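PDB 3K1T: glutamate--cysteine ligase GshA from Methylobacillus flagellatus KT, which probably acts as a ligase joining glutamate to cysteine, the gamma-glutamylcysteine step of glutathione synthesis. Local coordinates for residues K275-K283 against I293-V302. Residues are numbered along the deposited sequence; the frame is centred on the assembly and turned at random.
Sequences KQEPFVIVK and IMTVKSADDV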
ATOM      1  N   LYS A 275      32.160   2.700 -25.931  1.00 17.17           N
ATOM      2  CA  LYS A 275      33.145   1.902 -26.656  1.00 17.91           C
ATOM      3  C   LYS A 275      32.793   0.445 -26.847  1.00 17.69           C
ATOM      4  O   LYS A 275      33.475  -0.240 -27.581  1.00 16.38           O
ATOM      5  CB  LYS A 275      34.513   2.014 -25.989  1.00 19.36           C
ATOM      6  CG  LYS A 275      35.027   3.468 -25.973  1.00 22.98           C
ATOM      7  CD  LYS A 275      35.251   4.029 -27.388  1.00 26.61           C
ATOM      8  CE  LYS A 275      35.340   5.539 -27.338  1.00 30.03           C
ATOM      9  NZ  LYS A 275      35.748   6.118 -28.642  1.00 32.20           N
ATOM     10  N   GLN A 276      31.741  -0.035 -26.195  1.00 16.50           N
ATOM     11  CA  GLN A 276      31.314  -1.416 -26.407  0.50 16.39           C
ATOM     12  C   GLN A 276      30.716  -1.595 -27.807  1.00 16.44           C
ATOM     13  O   GLN A 276      30.242  -0.661 -28.415  1.00 15.28           O
ATOM     14  CB  GLN A 276      30.307  -1.878 -25.345  0.50 16.23           C
ATOM     15  CG  GLN A 276      30.928  -2.228 -24.005  0.50 16.37           C
ATOM     16  CD  GLN A 276      31.107  -1.005 -23.131  0.50 14.86           C
ATOM     17  OE1 GLN A 276      30.548   0.045 -23.404  0.50 16.61           O
ATOM     18  NE2 GLN A 276      31.842  -1.153 -22.059  0.50 16.17           N
ATOM     19  N   GLU A 277      30.766  -2.832 -28.307  1.00 16.63           N
ATOM     20  CA  GLU A 277      30.210  -3.187 -29.620  0.50 16.82           C
ATOM     21  C   GLU A 277      28.679  -3.176 -29.593  1.00 16.47           C
ATOM     22  O   GLU A 277      28.086  -3.763 -28.692  1.00 16.59           O
ATOM     23  CB  GLU A 277      30.632  -4.599 -30.011  0.50 17.30           C
ATOM     24  CG  GLU A 277      32.132  -4.878 -30.086  0.50 19.33           C
ATOM     25  CD  GLU A 277      32.393  -6.241 -30.701  0.50 21.57           C
ATOM     26  OE1 GLU A 277      32.126  -6.400 -31.910  0.50 23.59           O
ATOM     27  OE2 GLU A 277      32.823  -7.161 -29.972  0.50 23.66           O
ATOM     28  N   PRO A 278      28.031  -2.521 -30.571  1.00 15.34           N
ATOM     29  CA  PRO A 278      26.580  -2.674 -30.691  1.00 14.57           C
ATOM     30  C   PRO A 278      26.212  -4.136 -30.931  1.00 13.49           C
ATOM     31  O   PRO A 278      26.968  -4.856 -31.576  1.00 12.80           O
ATOM     32  CB  PRO A 278      26.220  -1.836 -31.918  1.00 14.84           C
ATOM     33  CG  PRO A 278      27.356  -0.880 -32.102  1.00 16.50           C
ATOM     34  CD  PRO A 278      28.570  -1.551 -31.542  1.00 16.30           C
ATOM     35  N   PHE A 279      25.069  -4.560 -30.390  1.00 12.28           N
ATOM     36  CA  PHE A 279      24.539  -5.885 -30.653  1.00 12.33           C
ATOM     37  C   PHE A 279      23.058  -5.808 -30.832  1.00 13.01           C
ATOM     38  O   PHE A 279      22.414  -4.879 -30.346  1.00 13.62           O
ATOM     39  CB  PHE A 279      24.973  -6.952 -29.605  1.00 12.21           C
ATOM     40  CG  PHE A 279      24.274  -6.887 -28.266  1.00 12.10           C
ATOM     41  CD1 PHE A 279      24.655  -5.939 -27.298  1.00 14.03           C
ATOM     42  CD2 PHE A 279      23.265  -7.806 -27.947  1.00 12.21           C
ATOM     43  CE1 PHE A 279      24.027  -5.914 -26.002  1.00 14.50           C
ATOM     44  CE2 PHE A 279      22.653  -7.812 -26.674  1.00 14.39           C
ATOM     45  CZ  PHE A 279      23.020  -6.841 -25.700  1.00 13.32           C
ATOM     46  N   VAL A 280      22.533  -6.788 -31.567  1.00 14.26           N
ATOM     47  CA  VAL A 280      21.115  -6.881 -31.875  1.00 13.75           C
ATOM     48  C   VAL A 280      20.590  -8.229 -31.449  1.00 13.67           C
ATOM     49  O   VAL A 280      21.271  -9.239 -31.623  1.00 13.85           O
ATOM     50  CB  VAL A 280      20.850  -6.621 -33.369  1.00 13.88           C
ATOM     51  CG1 VAL A 280      19.437  -7.120 -33.794  1.00 12.75           C
ATOM     52  CG2 VAL A 280      21.062  -5.095 -33.652  1.00 14.89           C
ATOM     53  N   ILE A 281      19.393  -8.225 -30.840  1.00 13.11           N
ATOM     54  CA  ILE A 281      18.720  -9.446 -30.466  1.00 13.45           C
ATOM     55  C   ILE A 281      17.718  -9.714 -31.598  1.00 13.04           C
ATOM     56  O   ILE A 281      16.894  -8.865 -31.919  1.00 13.12           O
ATOM     57  CB  ILE A 281      17.973  -9.324 -29.133  1.00 13.93           C
ATOM     58  CG1 ILE A 281      18.912  -8.851 -28.010  1.00 16.74           C
ATOM     59  CG2 ILE A 281      17.303 -10.679 -28.718  1.00 14.72           C
ATOM     60  CD1 ILE A 281      18.146  -8.476 -26.705  1.00 16.72           C
ATOM     61  N   VAL A 282      17.823 -10.895 -32.197  1.00 13.36           N
ATOM     62  CA  VAL A 282      16.921 -11.367 -33.255  1.00 13.98           C
ATOM     63  C   VAL A 282      15.940 -12.356 -32.647  1.00 14.89           C
ATOM     64  O   VAL A 282      16.336 -13.415 -32.134  1.00 15.54           O
ATOM     65  CB  VAL A 282      17.691 -12.009 -34.423  1.00 14.08           C
ATOM     66  CG1 VAL A 282      16.738 -12.360 -35.594  1.00 13.18           C
ATOM     67  CG2 VAL A 282      18.849 -11.087 -34.905  1.00 13.76           C
ATOM     68  N   LYS A 283      14.659 -11.985 -32.675  1.00 15.89           N
ATOM     69  CA  LYS A 283      13.586 -12.781 -32.068  1.00 16.71           C
ATOM     70  C   LYS A 283      12.647 -13.330 -33.178  1.00 16.43           C
ATOM     71  O   LYS A 283      11.946 -12.549 -33.807  1.00 16.25           O
ATOM     72  CB  LYS A 283      12.771 -11.926 -31.091  1.00 17.05           C
ATOM     73  CG  LYS A 283      13.581 -11.144 -29.999  1.00 20.32           C
ATOM     74  CD  LYS A 283      12.802  -9.865 -29.481  1.00 24.01           C
ATOM     75  CE  LYS A 283      13.487  -9.143 -28.279  1.00 24.33           C
ATOM     76  NZ  LYS A 283      13.054  -9.773 -26.931  1.00 23.97           N
ATOM     77  N   ILE A 293      15.658 -17.222 -30.352  1.00 18.97           N
ATOM     78  CA  ILE A 293      16.401 -15.987 -30.091  0.50 19.82           C
ATOM     79  C   ILE A 293      17.898 -16.187 -30.338  1.00 19.50           C
ATOM     80  O   ILE A 293      18.481 -17.215 -29.969  1.00 18.35           O
ATOM     81  CB  ILE A 293      16.203 -15.512 -28.641  0.50 20.05           C
ATOM     82  CG1 ILE A 293      14.723 -15.258 -28.344  0.50 21.74           C
ATOM     83  CG2 ILE A 293      17.041 -14.247 -28.351  0.50 21.77           C
ATOM     84  CD1 ILE A 293      14.409 -15.263 -26.853  0.50 23.65           C
HETATM   85  N   MSE A 294      18.522 -15.206 -30.983  1.00 19.05           N
HETATM   86  CA  MSE A 294      19.993 -15.173 -31.130  1.00 18.67           C
HETATM   87  C   MSE A 294      20.449 -13.719 -31.070  1.00 18.30           C
HETATM   88  O   MSE A 294      19.662 -12.808 -31.361  1.00 17.33           O
HETATM   89  CB  MSE A 294      20.458 -15.819 -32.440  1.00 18.77           C
HETATM   90  CG  MSE A 294      20.001 -15.135 -33.689  1.00 20.34           C
HETATM   91 SE   MSE A 294      20.553 -16.042 -35.357  0.75 26.20          SE
HETATM   92  CE  MSE A 294      22.526 -15.741 -35.314  1.00 23.05           C
ATOM     93  N   THR A 295      21.721 -13.504 -30.731  1.00 17.50           N
ATOM     94  CA  THR A 295      22.289 -12.145 -30.743  1.00 16.93           C
ATOM     95  C   THR A 295      23.318 -12.075 -31.847  1.00 16.54           C
ATOM     96  O   THR A 295      24.013 -13.041 -32.121  1.00 15.19           O
ATOM     97  CB  THR A 295      22.929 -11.714 -29.386  1.00 17.79           C
ATOM     98  OG1 THR A 295      23.891 -12.679 -28.981  1.00 17.30           O
ATOM     99  CG2 THR A 295      21.841 -11.566 -28.268  1.00 16.57           C
ATOM    100  N   VAL A 296      23.408 -10.908 -32.473  1.00 16.78           N
ATOM    101  CA  VAL A 296      24.338 -10.679 -33.556  1.00 15.92           C
ATOM    102  C   VAL A 296      25.063  -9.355 -33.374  1.00 16.12           C
ATOM    103  O   VAL A 296      24.536  -8.418 -32.766  1.00 15.17           O
ATOM    104  CB  VAL A 296      23.631 -10.708 -34.956  1.00 16.14           C
ATOM    105  CG1 VAL A 296      23.001 -12.090 -35.226  1.00 15.69           C
ATOM    106  CG2 VAL A 296      22.611  -9.608 -35.106  1.00 14.93           C
ATOM    107  N   LYS A 297      26.285  -9.294 -33.896  1.00 15.84           N
ATOM    108  CA  LYS A 297      27.072  -8.050 -33.913  1.00 16.38           C
ATOM    109  C   LYS A 297      27.356  -7.553 -35.331  1.00 16.73           C
ATOM    110  O   LYS A 297      27.940  -6.510 -35.504  1.00 17.10           O
ATOM    111  CB  LYS A 297      28.377  -8.256 -33.151  1.00 17.13           C
ATOM    112  CG  LYS A 297      28.164  -8.400 -31.633  1.00 17.61           C
ATOM    113  CD  LYS A 297      29.464  -8.635 -30.917  1.00 20.12           C
ATOM    114  CE  LYS A 297      29.351  -8.346 -29.420  1.00 21.08           C
ATOM    115  NZ  LYS A 297      30.663  -8.507 -28.673  1.00 21.87           N
ATOM    116  N   SER A 298      26.892  -8.272 -36.345  1.00 17.35           N
ATOM    117  CA  SER A 298      27.018  -7.804 -37.721  1.00 18.10           C
ATOM    118  C   SER A 298      25.980  -8.497 -38.609  1.00 17.86           C
ATOM    119  O   SER A 298      25.460  -9.560 -38.263  1.00 16.78           O
ATOM    120  CB  SER A 298      28.419  -8.089 -38.269  1.00 19.08           C
ATOM    121  OG  SER A 298      28.527  -9.448 -38.569  1.00 22.63           O
ATOM    122  N   ALA A 299      25.715  -7.893 -39.766  1.00 18.85           N
ATOM    123  CA  ALA A 299      24.814  -8.473 -40.763  1.00 19.45           C
ATOM    124  C   ALA A 299      25.315  -9.853 -41.187  1.00 20.18           C
ATOM    125  O   ALA A 299      24.512 -10.763 -41.471  1.00 19.97           O
ATOM    126  CB  ALA A 299      24.693  -7.544 -41.983  1.00 20.17           C
ATOM    127  N   ASP A 300      26.641 -10.032 -41.224  1.00 20.56           N
ATOM    128  CA  ASP A 300      27.197 -11.344 -41.594  1.00 21.40           C
ATOM    129  C   ASP A 300      26.810 -12.472 -40.640  1.00 20.56           C
ATOM    130  O   ASP A 300      26.701 -13.625 -41.046  1.00 20.19           O
ATOM    131  CB  ASP A 300      28.709 -11.279 -41.746  1.00 22.51           C
ATOM    132  CG  ASP A 300      29.133 -10.811 -43.131  1.00 28.67           C
ATOM    133  OD1 ASP A 300      28.270 -10.693 -44.039  1.00 34.81           O
ATOM    134  OD2 ASP A 300      30.347 -10.571 -43.315  1.00 37.59           O
ATOM    135  N   ASP A 301      26.546 -12.142 -39.388  1.00 19.97           N
ATOM    136  CA  ASP A 301      26.110 -13.131 -38.421  1.00 20.23           C
ATOM    137  C   ASP A 301      24.746 -13.750 -38.748  1.00 20.38           C
ATOM    138  O   ASP A 301      24.449 -14.825 -38.245  1.00 20.66           O
ATOM    139  CB  ASP A 301      26.035 -12.534 -36.994  1.00 20.31           C
ATOM    140  CG  ASP A 301      27.397 -12.182 -36.415  1.00 21.57           C
ATOM    141  OD1 ASP A 301      28.420 -12.688 -36.905  1.00 20.79           O
ATOM    142  OD2 ASP A 301      27.449 -11.382 -35.470  1.00 21.15           O
ATOM    143  N   VAL A 302      23.916 -13.111 -39.565  1.00 20.64           N
ATOM    144  CA  VAL A 302      22.657 -13.765 -39.976  1.00 21.59           C
ATOM    145  C   VAL A 302      22.724 -14.492 -41.326  1.00 23.67           C
ATOM    146  O   VAL A 302      21.742 -15.122 -41.740  1.00 24.38           O
ATOM    147  CB  VAL A 302      21.427 -12.806 -39.929  1.00 22.20           C
ATOM    148  CG1 VAL A 302      21.231 -12.270 -38.505  1.00 20.32           C
ATOM    149  CG2 VAL A 302      21.519 -11.666 -40.940  1.00 21.20           C
TER
HETATM  150  O   HOH W   1      28.556  -4.555 -33.652  1.00 15.49           O
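The ring of F279 offers its edge to T295, whose CG2 lies near the ring plane 4.0 Å from CD2; Y332 meets the same ring edge-to-face from outside the pair. With CG of F279 between the backbone N and the carbonyl carbon (chi1 75°), the ring is set so that CD2 comes up to that methyl. CB of F279 packs on CG of K297. The other flat group, the carboxylate of E277, is approached over its face: in the conformer described, one of two modelled for E277, NZ of K297 sits 2.9 Å from OE2, 69° out of the carboxylate plane, in a salt bridge. The two side chains cross at about a right angle, and CD of K297 lies 3.6 Å from OE1 of E277. With an alanine at K297, E277 is likely to lose this positive mate, and the contact of CG with F279 CB would go.

Beyond this, 280-283 and 293-296 run antiparallel as the arms of a beta hairpin. V280 and V296 form one hydrogen-bonded pair, V282 and M294 (a selenomethionine) the next; the bond from V282 N to M294 O is nearly straight, 2.8 Å with 170° at the hydrogen. On the face carrying I281, I293 and T295, CG2 of I281 touches CG2 of I293, itself in one of two conformers, at 3.6 Å. The face with V280, V282, M294 and V296 is buried: CG2 of V282 meets CG2 of V296 at 4.0 Å, while helices 251-272 and 307-314 cover V280, V282 and M294. Where the strands part, a water donates to P278 O (2.6 Å) and K297 O, and OD2 of D301 takes the N-H of K297 (2.9 Å), tying down the turn after the strand. The hairpin's apolar face thus packs against helices, while beyond the paired strands water and a probably adjustable charge pair bridge the two segments.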